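Enoyl-CoA hydratase/isomerase (Mycobacterium avium, PDB 3P5M) probably catalyses the hydration or isomerisation of enoyl-CoA thioesters, as a member of the crotonase superfamily. Local coordinates at residues B[87-92]-B[111-116]. Numbering follows the deposited sequence.
Sequences AITSLP and ALACDL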
loop_
_atom_site.group_PDB
_atom_site.type_symbol
_atom_site.label_atom_id
_atom_site.label_comp_id
_atom_site.label_asym_id
_atom_site.label_seq_id
_atom_site.Cartn_x
_atom_site.Cartn_y
_atom_site.Cartn_z
ATOM N N ALA B 87 19.201 16.564 24.675
ATOM C CA ALA B 87 18.618 16.158 25.968
ATOM C C ALA B 87 17.534 15.069 25.877
ATOM O O ALA B 87 17.491 14.130 26.702
ATOM C CB ALA B 87 18.082 17.390 26.698
ATOM N N ILE B 88 16.638 15.184 24.900
ATOM C CA ILE B 88 15.639 14.133 24.700
ATOM C C ILE B 88 16.313 12.807 24.281
ATOM O O ILE B 88 16.017 11.763 24.835
ATOM C CB ILE B 88 14.570 14.543 23.633
ATOM C CG1 ILE B 88 13.689 15.695 24.130
ATOM C CG2 ILE B 88 13.710 13.379 23.296
ATOM C CD1 ILE B 88 13.073 16.577 22.963
ATOM N N THR B 89 17.208 12.843 23.309
ATOM C CA THR B 89 17.832 11.585 22.847
ATOM C C THR B 89 18.734 10.950 23.931
ATOM O O THR B 89 18.963 9.725 23.936
ATOM C CB THR B 89 18.666 11.755 21.552
ATOM O OG1 THR B 89 19.707 12.726 21.762
ATOM C CG2 THR B 89 17.802 12.232 20.386
ATOM N N SER B 90 19.206 11.784 24.859
ATOM C CA SER B 90 20.167 11.363 25.851
ATOM C C SER B 90 19.526 11.006 27.196
ATOM O O SER B 90 20.128 10.253 27.959
ATOM C CB SER B 90 21.264 12.438 26.027
ATOM O OG SER B 90 22.130 12.068 27.092
ATOM N N LEU B 91 18.317 11.519 27.486
ATOM C CA LEU B 91 17.586 11.098 28.694
ATOM C C LEU B 91 17.434 9.588 28.729
ATOM O O LEU B 91 16.894 9.022 27.767
ATOM C CB LEU B 91 16.197 11.756 28.769
ATOM C CG LEU B 91 15.287 11.409 29.962
ATOM C CD1 LEU B 91 15.730 12.080 31.233
ATOM C CD2 LEU B 91 13.881 11.828 29.695
ATOM N N PRO B 92 17.865 8.930 29.847
ATOM C CA PRO B 92 17.729 7.455 29.891
ATOM C C PRO B 92 16.313 6.986 30.274
ATOM O O PRO B 92 16.126 5.984 30.996
ATOM C CB PRO B 92 18.824 7.013 30.900
ATOM C CG PRO B 92 19.031 8.186 31.774
ATOM C CD PRO B 92 18.814 9.417 30.874
ATOM N N ALA B 111 9.594 16.628 17.706
ATOM C CA ALA B 111 8.779 15.411 17.728
ATOM C C ALA B 111 9.690 14.237 17.373
ATOM O O ALA B 111 9.708 13.217 18.058
ATOM C CB ALA B 111 7.651 15.524 16.718
ATOM N N LEU B 112 10.490 14.397 16.329
ATOM C CA LEU B 112 11.306 13.269 15.821
ATOM C C LEU B 112 12.519 12.907 16.681
ATOM O O LEU B 112 13.057 11.795 16.593
ATOM C CB LEU B 112 11.701 13.500 14.361
ATOM C CG LEU B 112 10.543 13.754 13.399
ATOM C CD1 LEU B 112 11.025 13.748 11.958
ATOM C CD2 LEU B 112 9.429 12.703 13.564
ATOM N N ALA B 113 12.934 13.795 17.563
ATOM C CA ALA B 113 13.940 13.438 18.556
ATOM C C ALA B 113 13.397 12.433 19.601
ATOM O O ALA B 113 14.165 11.683 20.218
ATOM C CB ALA B 113 14.470 14.694 19.244
ATOM N N CYS B 114 12.077 12.389 19.767
ATOM C CA CYS B 114 11.476 11.525 20.786
ATOM C C CYS B 114 11.577 10.045 20.418
ATOM O O CYS B 114 11.724 9.689 19.251
ATOM C CB CYS B 114 10.017 11.922 21.037
ATOM S SG CYS B 114 9.870 13.626 21.585
ATOM N N ASP B 115 11.500 9.191 21.423
ATOM C CA ASP B 115 11.530 7.742 21.196
ATOM C C ASP B 115 10.325 7.160 20.480
ATOM O O ASP B 115 10.468 6.258 19.692
ATOM C CB ASP B 115 11.757 7.041 22.517
ATOM C CG ASP B 115 12.961 7.594 23.206
ATOM O OD1 ASP B 115 14.047 7.401 22.626
ATOM O OD2 ASP B 115 12.813 8.234 24.258
ATOM N N LEU B 116 9.144 7.679 20.763
ATOM C CA LEU B 116 7.922 7.243 20.105
ATOM C C LEU B 116 7.172 8.504 19.795
ATOM O O LEU B 116 7.274 9.467 20.550
ATOM C CB LEU B 116 7.102 6.363 21.053
ATOM C CG LEU B 116 7.778 5.098 21.600
ATOM C CD1 LEU B 116 6.926 4.484 22.688
ATOM C CD2 LEU B 116 8.067 4.070 20.464
#
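Ile-88 and Thr-89, in the last turn of helix 74-90, pack against Ala-113 and Cys-114, where helix 106-113 gives way to the link toward strand 116-119, in a small, buried van der Waals contact of methyl groups with a backbone carbonyl, supplemented by side-chain packing and bridged by no hydrogen bond. Two methyl groups do most of the touching, and both approach the same backbone oxygen. CG2 of Ile-88 lies 3.5 Å from the carbonyl O of Ala-113, and CG2 of Thr-89 sits 3.7 Å from that O. The isoleucine methyl reaches there because it stands anti to its backbone N, while the longer CG1 branch, anti to the carbonyl carbon (chi1 -68°), is carried off beside the N. From the same position CG2 of Ile-88 comes within 3.8 Å of Cys-114 CA. More loosely, it also meets the cysteine SG and, at 4.3 Å, CB of Ala-113. The CA atoms of Thr-89 and Ala-113 come within 6.1 Å of each other, and the side chain that Ala-113 directs toward segment 87-92 is a single methyl. In the crotonase fold helices pack over a mixed beta-sheet, and here both helices lead into neighbouring parallel strands, 95-99 and 116-119, with Ile-88 and Cys-114 both resting on Val-95. Thr-89 shows how a polar residue can join such packing: its OG1 is hydrogen-bonded to Arg-86 O, one turn back, leaving the methyl for the neighbour. Lys-206 of helix 199-213 ties the two chain segments together indirectly, its NZ hydrogen-bonded to Ile-88 O and salt-bridged to Asp-115 OD2, while Arg-150 of a second subunit packs on Thr-89 and donates a hydrogen bond to Leu-112 O.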